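Local coordinates for penicillin-binding protein 2B (PDB 2WAD) that acts as a penicillin-binding peptidoglycan transpeptidase that forms peptide cross-links between adjacent glycan strands of the pneumococcal cell wall as part of the elongasome, at residues A[195-198]-A[199-203]; A[479-482]-A[483-487]; A[671-674]-A[675-678]. All coordinates share one frame; numbering follows the deposited sequence.

Interaction 1 (A[195-198]-A[199-203]); sequences DPLN and DSQVA
Asn198 and Gln201 meet where a loop turns into a helix, and the tight part of the contact is polar. The side-chain OD1 of Asn198 accepts from Gln201 N at 2.6 Å, with the donor in the carbonyl plane and an N-H...O angle of 151°. The same oxygen takes a second, weak bond from Ser200 N at 2.8 Å. With CG placed between its own backbone N and carbonyl carbon (chi1 74°), Asn198 folds its amide over these two first-turn N-H groups, which have no earlier helical carbonyl to serve them. One residue on, the ordinary helical pattern takes over, as Val202 N donates to Asn198 O at 3.1 Å. Asn198 is thus the N-cap of helix 199-208 in the dimerisation-domain region. The residues flanking the cap add a hydrophobic staple: Leu197, just before it, lays CB against CG2 of the buried Val202 at 3.5 Å. Solvent takes part on the looser side. A water accepts from Gln201 NE2 at 2.6 Å and donates to Asp195 O at 3.0 Å, bridging helix and loop; NE2 also makes a weak bond to Tyr103 O. The Gln201 amide plane stands almost perpendicular to that of Asn198. Asp199 and Ser200 lie on the exposed surface of the first turn, whereas Asp195 is tied back into the fold through OD2 to Ser107 OG.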
ATOM      1  N   ASP A 195     -31.333  -1.356 -14.893  1.00 46.05           N
ATOM      2  CA  ASP A 195     -31.355  -2.661 -14.225  1.00 47.79           C
ATOM      3  C   ASP A 195     -30.836  -3.715 -15.193  1.00 49.75           C
ATOM      4  O   ASP A 195     -31.143  -3.674 -16.382  1.00 49.73           O
ATOM      5  CB  ASP A 195     -32.770  -3.049 -13.787  1.00 46.65           C
ATOM      6  CG  ASP A 195     -33.372  -2.056 -12.811  1.00 46.30           C
ATOM      7  OD1 ASP A 195     -32.612  -1.257 -12.226  1.00 50.98           O
ATOM      8  OD2 ASP A 195     -34.607  -2.074 -12.624  1.00 41.61           O
ATOM      9  N   PRO A 196     -30.076  -4.685 -14.673  1.00 52.53           N
ATOM     10  CA  PRO A 196     -29.411  -5.693 -15.497  1.00 54.03           C
ATOM     11  C   PRO A 196     -30.309  -6.237 -16.617  1.00 55.14           C
ATOM     12  O   PRO A 196     -31.511  -6.440 -16.412  1.00 52.66           O
ATOM     13  CB  PRO A 196     -29.093  -6.802 -14.486  1.00 54.86           C
ATOM     14  CG  PRO A 196     -29.111  -6.132 -13.148  1.00 53.03           C
ATOM     15  CD  PRO A 196     -30.155  -5.082 -13.256  1.00 52.11           C
ATOM     16  N   LEU A 197     -29.719  -6.461 -17.790  1.00 58.00           N
ATOM     17  CA  LEU A 197     -30.451  -6.963 -18.953  1.00 61.63           C
ATOM     18  C   LEU A 197     -30.118  -8.427 -19.240  1.00 62.82           C
ATOM     19  O   LEU A 197     -28.972  -8.761 -19.558  1.00 62.81           O
ATOM     20  CB  LEU A 197     -30.113  -6.133 -20.201  1.00 62.17           C
ATOM     21  CG  LEU A 197     -30.389  -4.629 -20.264  1.00 59.92           C
ATOM     22  CD1 LEU A 197     -29.561  -3.984 -21.369  1.00 53.44           C
ATOM     23  CD2 LEU A 197     -31.867  -4.393 -20.480  1.00 59.65           C
ATOM     24  N   ASN A 198     -31.123  -9.289 -19.141  1.00 64.87           N
ATOM     25  CA  ASN A 198     -30.978 -10.673 -19.578  1.00 67.52           C
ATOM     26  C   ASN A 198     -30.731 -10.740 -21.086  1.00 67.96           C
ATOM     27  O   ASN A 198     -30.736  -9.712 -21.762  1.00 68.43           O
ATOM     28  CB  ASN A 198     -32.230 -11.474 -19.215  1.00 68.21           C
ATOM     29  CG  ASN A 198     -33.404 -11.142 -20.108  1.00 70.50           C
ATOM     30  OD1 ASN A 198     -33.223 -10.822 -21.282  1.00 71.86           O
ATOM     31  ND2 ASN A 198     -34.613 -11.219 -19.559  1.00 73.09           N
ATOM     32  N   ASP A 199     -30.544 -11.948 -21.614  1.00 68.20           N
ATOM     33  CA  ASP A 199     -30.094 -12.130 -22.996  1.00 67.75           C
ATOM     34  C   ASP A 199     -31.163 -11.807 -24.036  1.00 65.43           C
ATOM     35  O   ASP A 199     -30.853 -11.432 -25.163  1.00 66.17           O
ATOM     36  CB  ASP A 199     -29.560 -13.553 -23.210  1.00 69.31           C
ATOM     37  CG  ASP A 199     -28.304 -13.848 -22.388  1.00 71.53           C
ATOM     38  OD1 ASP A 199     -28.227 -14.935 -21.776  1.00 75.14           O
ATOM     39  OD2 ASP A 199     -27.389 -12.998 -22.347  1.00 70.82           O
ATOM     40  N   SER A 200     -32.428 -11.957 -23.662  1.00 63.57           N
ATOM     41  CA  SER A 200     -33.517 -11.792 -24.610  1.00 61.58           C
ATOM     42  C   SER A 200     -33.925 -10.327 -24.667  1.00 60.09           C
ATOM     43  O   SER A 200     -34.155  -9.767 -25.741  1.00 59.31           O
ATOM     44  CB  SER A 200     -34.706 -12.648 -24.183  1.00 61.40           C
ATOM     45  OG  SER A 200     -35.884 -12.206 -24.840  1.00 69.37           O
ATOM     46  N   GLN A 201     -34.029  -9.729 -23.486  1.00 57.93           N
ATOM     47  CA  GLN A 201     -34.195  -8.294 -23.331  1.00 56.69           C
ATOM     48  C   GLN A 201     -33.150  -7.554 -24.171  1.00 53.96           C
ATOM     49  O   GLN A 201     -33.508  -6.692 -24.964  1.00 52.10           O
ATOM     50  CB  GLN A 201     -34.059  -7.937 -21.852  1.00 58.70           C
ATOM     51  CG  GLN A 201     -34.878  -6.767 -21.329  1.00 63.64           C
ATOM     52  CD  GLN A 201     -34.482  -6.412 -19.898  1.00 73.55           C
ATOM     53  OE1 GLN A 201     -34.200  -7.293 -19.075  1.00 73.58           O
ATOM     54  NE2 GLN A 201     -34.443  -5.117 -19.602  1.00 71.17           N
ATOM     55  N   VAL A 202     -31.874  -7.899 -24.026  1.00 51.28           N
ATOM     56  CA  VAL A 202     -30.837  -7.367 -24.910  1.00 51.15           C
ATOM     57  C   VAL A 202     -31.107  -7.538 -26.409  1.00 50.82           C
ATOM     58  O   VAL A 202     -30.979  -6.581 -27.172  1.00 52.63           O
ATOM     59  CB  VAL A 202     -29.434  -7.940 -24.603  1.00 51.95           C
ATOM     60  CG1 VAL A 202     -28.434  -7.471 -25.659  1.00 49.00           C
ATOM     61  CG2 VAL A 202     -28.969  -7.518 -23.224  1.00 49.61           C
ATOM     62  N   ALA A 203     -31.479  -8.737 -26.847  1.00 47.97           N
ATOM     63  CA  ALA A 203     -31.629  -8.986 -28.279  1.00 45.84           C
ATOM     64  C   ALA A 203     -32.876  -8.368 -28.911  1.00 45.88           C
ATOM     65  O   ALA A 203     -32.979  -8.314 -30.135  1.00 45.61           O
ATOM     66  CB  ALA A 203     -31.541 -10.476 -28.598  1.00 46.49           C
TER
HETATM   67  O   HOH W   1     -33.851  -3.476 -17.609  1.00 40.40           O

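Interaction 2 (A[479-482]-A[483-487]); sequences RSTF and GEYGL
Gly483 continues the helix from Arg479, its N donating to Arg479 O at 2.9 Å and nearly straight. Glu484 follows with N bonded to Ser480 O at 3.0 Å, with a second, weak bond to Thr481 O. Its extended chain (chi2 -176°) carries the carboxylate back beside Thr481, where OE1 approaches CG2, and a water links OE1 to Ser480 OG; OE2 is held by Asn575 N. OE1 also lies close to Glu398 OE1, which could raise the pKa of one of the two acids. Tyr485 donates its N to Phe482 O at 2.9 Å and presents the edge of its ring, at CD2, to Thr481 O 3.6 Å away. From there the ring runs on among helices 389-398, 525-536 and 578-593, ending with OH on Ser394. Gly486 adopts positive phi (88°), and its N bonds to Gly483 O at 3.0 Å. Leu487 N then returns to Phe482 O at 2.9 Å, completing a Schellman motif. The hydrophobic contact that commonly accompanies this motif is present too, with Leu487 CB 4.0 Å from Phe482 CB, while a water donates to both Arg479 O and Leu487 O. The Phe482 side chain lies about 11 Å from that of Ser386, the inferred acyl-ester serine, and touches Ala391 and Thr392 of helix 389-398. Phe482 O accepts from Tyr485 N and Leu487 N on opposite faces of its carbonyl plane, so one oxygen serves both the end of the helix and the returning chain and fixes the path between them.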
ATOM      1  N   ARG A 479      17.512   9.378  16.687  1.00 34.22           N
ATOM      2  CA  ARG A 479      16.429   9.169  15.729  1.00 31.58           C
ATOM      3  C   ARG A 479      16.881   9.362  14.283  1.00 35.82           C
ATOM      4  O   ARG A 479      16.330   8.775  13.328  1.00 34.48           O
ATOM      5  CB  ARG A 479      15.220  10.059  16.028  1.00 34.98           C
ATOM      6  CG  ARG A 479      14.444   9.753  17.314  1.00 31.36           C
ATOM      7  CD  ARG A 479      13.253  10.706  17.476  1.00 29.35           C
ATOM      8  NE  ARG A 479      12.207  10.146  18.335  1.00 34.51           N
ATOM      9  CZ  ARG A 479      11.321  10.853  19.028  1.00 37.16           C
ATOM     10  NH1 ARG A 479      11.327  12.187  18.970  1.00 32.55           N
ATOM     11  NH2 ARG A 479      10.411  10.232  19.771  1.00 31.74           N
ATOM     12  N   SER A 480      17.924  10.164  14.116  1.00 35.27           N
ATOM     13  CA  SER A 480      18.492  10.339  12.782  1.00 35.40           C
ATOM     14  C   SER A 480      19.205   9.086  12.303  1.00 35.30           C
ATOM     15  O   SER A 480      19.009   8.638  11.159  1.00 34.94           O
ATOM     16  CB  SER A 480      19.372  11.603  12.712  1.00 35.76           C
ATOM     17  OG  SER A 480      20.294  11.544  11.637  1.00 37.66           O
ATOM     18  N   THR A 481      20.053   8.517  13.153  1.00 34.32           N
ATOM     19  CA  THR A 481      20.583   7.187  12.833  1.00 32.34           C
ATOM     20  C   THR A 481      19.495   6.141  12.590  1.00 32.08           C
ATOM     21  O   THR A 481      19.546   5.419  11.605  1.00 34.77           O
ATOM     22  CB  THR A 481      21.517   6.657  13.933  1.00 32.16           C
ATOM     23  OG1 THR A 481      22.459   7.684  14.270  1.00 34.41           O
ATOM     24  CG2 THR A 481      22.251   5.411  13.427  1.00 33.70           C
ATOM     25  N   PHE A 482      18.542   6.000  13.510  1.00 34.41           N
ATOM     26  CA  PHE A 482      17.393   5.115  13.287  1.00 33.41           C
ATOM     27  C   PHE A 482      16.753   5.311  11.898  1.00 35.09           C
ATOM     28  O   PHE A 482      16.563   4.337  11.160  1.00 34.23           O
ATOM     29  CB  PHE A 482      16.353   5.331  14.393  1.00 35.29           C
ATOM     30  CG  PHE A 482      16.756   4.774  15.751  1.00 33.76           C
ATOM     31  CD1 PHE A 482      17.774   3.843  15.878  1.00 39.00           C
ATOM     32  CD2 PHE A 482      16.098   5.170  16.900  1.00 34.31           C
ATOM     33  CE1 PHE A 482      18.140   3.333  17.123  1.00 43.36           C
ATOM     34  CE2 PHE A 482      16.431   4.631  18.148  1.00 42.59           C
ATOM     35  CZ  PHE A 482      17.470   3.720  18.271  1.00 37.37           C
ATOM     36  N   GLY A 483      16.449   6.558  11.532  1.00 32.94           N
ATOM     37  CA  GLY A 483      15.960   6.903  10.197  1.00 32.22           C
ATOM     38  C   GLY A 483      16.842   6.457   9.039  1.00 35.86           C
ATOM     39  O   GLY A 483      16.334   6.084   7.975  1.00 34.60           O
ATOM     40  N   GLU A 484      18.162   6.431   9.235  1.00 35.70           N
ATOM     41  CA  GLU A 484      19.061   5.881   8.211  1.00 37.11           C
ATOM     42  C   GLU A 484      18.790   4.413   7.869  1.00 35.39           C
ATOM     43  O   GLU A 484      19.216   3.923   6.816  1.00 34.30           O
ATOM     44  CB  GLU A 484      20.520   6.006   8.642  1.00 36.32           C
ATOM     45  CG  GLU A 484      21.061   7.435   8.651  1.00 39.74           C
ATOM     46  CD  GLU A 484      22.541   7.429   8.993  1.00 40.78           C
ATOM     47  OE1 GLU A 484      22.884   7.373  10.182  1.00 42.94           O
ATOM     48  OE2 GLU A 484      23.376   7.451   8.075  1.00 46.03           O
ATOM     49  N   TYR A 485      18.102   3.712   8.768  1.00 34.70           N
ATOM     50  CA  TYR A 485      17.842   2.290   8.591  1.00 31.13           C
ATOM     51  C   TYR A 485      16.381   2.083   8.287  1.00 34.36           C
ATOM     52  O   TYR A 485      15.905   0.936   8.118  1.00 31.88           O
ATOM     53  CB  TYR A 485      18.208   1.506   9.834  1.00 32.70           C
ATOM     54  CG  TYR A 485      19.681   1.232  10.030  1.00 33.29           C
ATOM     55  CD1 TYR A 485      20.297   0.147   9.431  1.00 30.71           C
ATOM     56  CD2 TYR A 485      20.427   1.990  10.934  1.00 36.64           C
ATOM     57  CE1 TYR A 485      21.670  -0.117   9.656  1.00 33.82           C
ATOM     58  CE2 TYR A 485      21.762   1.718  11.183  1.00 30.09           C
ATOM     59  CZ  TYR A 485      22.386   0.662  10.549  1.00 37.78           C
ATOM     60  OH  TYR A 485      23.736   0.411  10.793  1.00 32.97           O
ATOM     61  N   GLY A 486      15.672   3.208   8.204  1.00 31.62           N
ATOM     62  CA  GLY A 486      14.240   3.192   7.919  1.00 29.49           C
ATOM     63  C   GLY A 486      13.380   3.058   9.158  1.00 29.80           C
ATOM     64  O   GLY A 486      12.161   2.864   9.094  1.00 29.73           O
ATOM     65  N   LEU A 487      14.006   3.136  10.319  1.00 31.14           N
ATOM     66  CA  LEU A 487      13.251   3.060  11.570  1.00 30.33           C
ATOM     67  C   LEU A 487      12.752   4.471  11.942  1.00 31.90           C
ATOM     68  O   LEU A 487      13.512   5.279  12.466  1.00 32.43           O
ATOM     69  CB  LEU A 487      14.165   2.499  12.672  1.00 29.20           C
ATOM     70  CG  LEU A 487      14.782   1.112  12.388  1.00 30.83           C
ATOM     71  CD1 LEU A 487      15.792   0.696  13.425  1.00 27.92           C
ATOM     72  CD2 LEU A 487      13.666   0.063  12.292  1.00 29.95           C
TER
HETATM   73  O   HOH W   2      13.739   7.677  13.743  1.00 32.97           O
HETATM   74  O   HOH W   3      22.725  10.152  11.550  1.00 42.10           O

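Interaction 3 (A[671-674]-A[675-678]); sequences NLYN and QHHP. Unlike the reference sequence in segment 671-674: Asn674 (reference Gln). Unlike the reference sequence in segment 675-678: Gln675 (reference Lys), His676 (reference Tyr). With ZN (zinc ion), chain F.
Tyr673 and His677 are paired at the C-terminal end of a helix, where His677 N donates to Tyr673 O at 2.7 Å through a bent hydrogen bond (131° at the hydrogen). The earlier links are more regular. Gln675 N reaches Asn671 O at 3.0 Å in an almost perfectly straight bond, and His676 N bonds to Leu672 O at 3.1 Å. Asn674 O is treated differently, because the residue four positions on, Pro678, has no N-H to offer; a weaker CA-H...O contact is made there, from Pro678 CA 3.0 Å from Asn674 O. Residues 671-676 make the last turn of helix 661-676, the C-terminal helix of the transpeptidase domain, which packs on helix 314-334 through Leu672 and Tyr673. Loop residues satisfy the side-chain amides: Asn674 gives ND2 to Thr609 OG1 and accepts at OD1 from Met679 N, while Asn671 bonds through OD1 to Thr609 N and through ND2 to Gly607 O. With CG swung opposite its backbone N (chi1 165°), the His677 side chain runs alongside Tyr673. The two rings are near parallel but strongly offset. Tyr673 OH sits 3.4 Å above the centre of the His677 imidazole, and His677 CB makes a CH-pi contact with the phenol face, 4.0 Å from its centroid. On the neighbouring imidazole, ND1 of His676 coordinates a zinc ion at 2.4 Å.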
ATOM      1  N   ASN A 671      13.993 -20.930   5.711  1.00 36.75           N
ATOM      2  CA  ASN A 671      14.082 -22.284   5.155  1.00 36.41           C
ATOM      3  C   ASN A 671      13.026 -22.428   4.064  1.00 38.05           C
ATOM      4  O   ASN A 671      13.275 -23.047   3.039  1.00 37.70           O
ATOM      5  CB  ASN A 671      13.787 -23.356   6.211  1.00 35.28           C
ATOM      6  CG  ASN A 671      14.942 -23.613   7.150  1.00 35.19           C
ATOM      7  OD1 ASN A 671      16.081 -23.281   6.852  1.00 35.71           O
ATOM      8  ND2 ASN A 671      14.655 -24.281   8.271  1.00 35.90           N
ATOM      9  N   LEU A 672      11.833 -21.879   4.282  1.00 40.39           N
ATOM     10  CA  LEU A 672      10.776 -21.999   3.269  1.00 39.86           C
ATOM     11  C   LEU A 672      11.248 -21.390   1.965  1.00 41.92           C
ATOM     12  O   LEU A 672      11.087 -21.972   0.891  1.00 42.48           O
ATOM     13  CB  LEU A 672       9.468 -21.353   3.714  1.00 38.10           C
ATOM     14  CG  LEU A 672       8.547 -22.209   4.593  1.00 44.41           C
ATOM     15  CD1 LEU A 672       7.484 -21.383   5.314  1.00 41.89           C
ATOM     16  CD2 LEU A 672       7.906 -23.381   3.821  1.00 43.44           C
ATOM     17  N   TYR A 673      11.864 -20.217   2.067  1.00 41.37           N
ATOM     18  CA  TYR A 673      12.388 -19.536   0.890  1.00 41.36           C
ATOM     19  C   TYR A 673      13.500 -20.291   0.176  1.00 42.59           C
ATOM     20  O   TYR A 673      13.530 -20.331  -1.060  1.00 41.29           O
ATOM     21  CB  TYR A 673      12.909 -18.145   1.249  1.00 40.36           C
ATOM     22  CG  TYR A 673      13.242 -17.341   0.015  1.00 38.04           C
ATOM     23  CD1 TYR A 673      12.241 -16.925  -0.856  1.00 37.82           C
ATOM     24  CD2 TYR A 673      14.557 -17.014  -0.292  1.00 32.81           C
ATOM     25  CE1 TYR A 673      12.543 -16.196  -2.010  1.00 43.46           C
ATOM     26  CE2 TYR A 673      14.862 -16.264  -1.412  1.00 38.73           C
ATOM     27  CZ  TYR A 673      13.852 -15.857  -2.269  1.00 38.82           C
ATOM     28  OH  TYR A 673      14.154 -15.138  -3.396  1.00 40.46           O
ATOM     29  N   ASN A 674      14.430 -20.839   0.954  1.00 43.01           N
ATOM     30  CA  ASN A 674      15.527 -21.645   0.416  1.00 45.89           C
ATOM     31  C   ASN A 674      15.074 -22.877  -0.370  1.00 45.92           C
ATOM     32  O   ASN A 674      15.607 -23.170  -1.426  1.00 47.86           O
ATOM     33  CB  ASN A 674      16.509 -22.086   1.500  1.00 43.29           C
ATOM     34  CG  ASN A 674      17.796 -22.628   0.904  1.00 48.41           C
ATOM     35  OD1 ASN A 674      18.311 -22.074  -0.069  1.00 51.41           O
ATOM     36  ND2 ASN A 674      18.315 -23.718   1.467  1.00 46.72           N
ATOM     37  N   GLN A 675      14.086 -23.590   0.153  1.00 48.49           N
ATOM     38  CA  GLN A 675      13.383 -24.620  -0.597  1.00 51.97           C
ATOM     39  C   GLN A 675      12.894 -24.054  -1.936  1.00 51.04           C
ATOM     40  O   GLN A 675      13.127 -24.631  -2.994  1.00 51.80           O
ATOM     41  CB  GLN A 675      12.179 -25.068   0.241  1.00 52.71           C
ATOM     42  CG  GLN A 675      11.843 -26.535   0.151  1.00 64.43           C
ATOM     43  CD  GLN A 675      10.786 -26.964   1.158  1.00 73.91           C
ATOM     44  OE1 GLN A 675      10.771 -26.490   2.298  1.00 77.99           O
ATOM     45  NE2 GLN A 675       9.903 -27.873   0.742  1.00 72.76           N
ATOM     46  N   HIS A 676      12.219 -22.909  -1.886  1.00 48.83           N
ATOM     47  CA  HIS A 676      11.503 -22.356  -3.035  1.00 48.22           C
ATOM     48  C   HIS A 676      12.412 -21.685  -4.075  1.00 47.63           C
ATOM     49  O   HIS A 676      12.098 -21.647  -5.259  1.00 44.62           O
ATOM     50  CB  HIS A 676      10.414 -21.397  -2.547  1.00 47.06           C
ATOM     51  CG  HIS A 676       9.833 -20.552  -3.634  1.00 55.31           C
ATOM     52  ND1 HIS A 676       8.767 -20.963  -4.409  1.00 58.22           N
ATOM     53  CD2 HIS A 676      10.182 -19.325  -4.088  1.00 55.03           C
ATOM     54  CE1 HIS A 676       8.479 -20.019  -5.287  1.00 55.91           C
ATOM     55  NE2 HIS A 676       9.321 -19.015  -5.114  1.00 53.87           N
ATOM     56  N   HIS A 677      13.571 -21.221  -3.626  1.00 48.27           N
ATOM     57  CA  HIS A 677      14.523 -20.477  -4.443  1.00 51.49           C
ATOM     58  C   HIS A 677      15.888 -20.766  -3.824  1.00 54.66           C
ATOM     59  O   HIS A 677      16.398 -19.966  -3.035  1.00 53.39           O
ATOM     60  CB  HIS A 677      14.183 -18.978  -4.359  1.00 50.17           C
ATOM     61  CG  HIS A 677      15.264 -18.068  -4.848  1.00 54.72           C
ATOM     62  ND1 HIS A 677      15.247 -17.491  -6.101  1.00 59.17           N
ATOM     63  CD2 HIS A 677      16.382 -17.606  -4.236  1.00 58.83           C
ATOM     64  CE1 HIS A 677      16.315 -16.726  -6.245  1.00 57.45           C
ATOM     65  NE2 HIS A 677      17.023 -16.783  -5.130  1.00 57.71           N
ATOM     66  N   PRO A 678      16.459 -21.947  -4.131  1.00 58.47           N
ATOM     67  CA  PRO A 678      17.680 -22.384  -3.467  1.00 59.52           C
ATOM     68  C   PRO A 678      18.724 -21.276  -3.418  1.00 62.08           C
ATOM     69  O   PRO A 678      18.924 -20.581  -4.413  1.00 63.30           O
ATOM     70  CB  PRO A 678      18.146 -23.541  -4.355  1.00 60.79           C
ATOM     71  CG  PRO A 678      16.841 -24.174  -4.782  1.00 59.63           C
ATOM     72  CD  PRO A 678      15.900 -23.006  -4.997  1.00 59.23           C
TER
HETATM   73 ZN    ZN F 702       7.747 -22.986  -3.649  1.00 99.72          ZN

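In the fold
Taken from the N terminus, the three contacts follow in series; each joins adjoining stretches of chain, so none closes a long loop, nests or crosses another. Interaction 1 starts helix 199-208 after the loop that leaves strand 189-191, in the dimerisation-domain region. Interactions 2 and 3 end helices 471-484 and 661-676 of the transpeptidase domain. The former joins a helix end to helices 389-398, 525-536 and 578-593, the first of which follows the inferred active-site serine; the latter fastens the C-terminal helix to helix 314-334. Interactions 1 and 2 lie on opposite sides of the chain's centre, about 60 Å apart between centres; interactions 2 and 3 are separated by about 30 Å between centres.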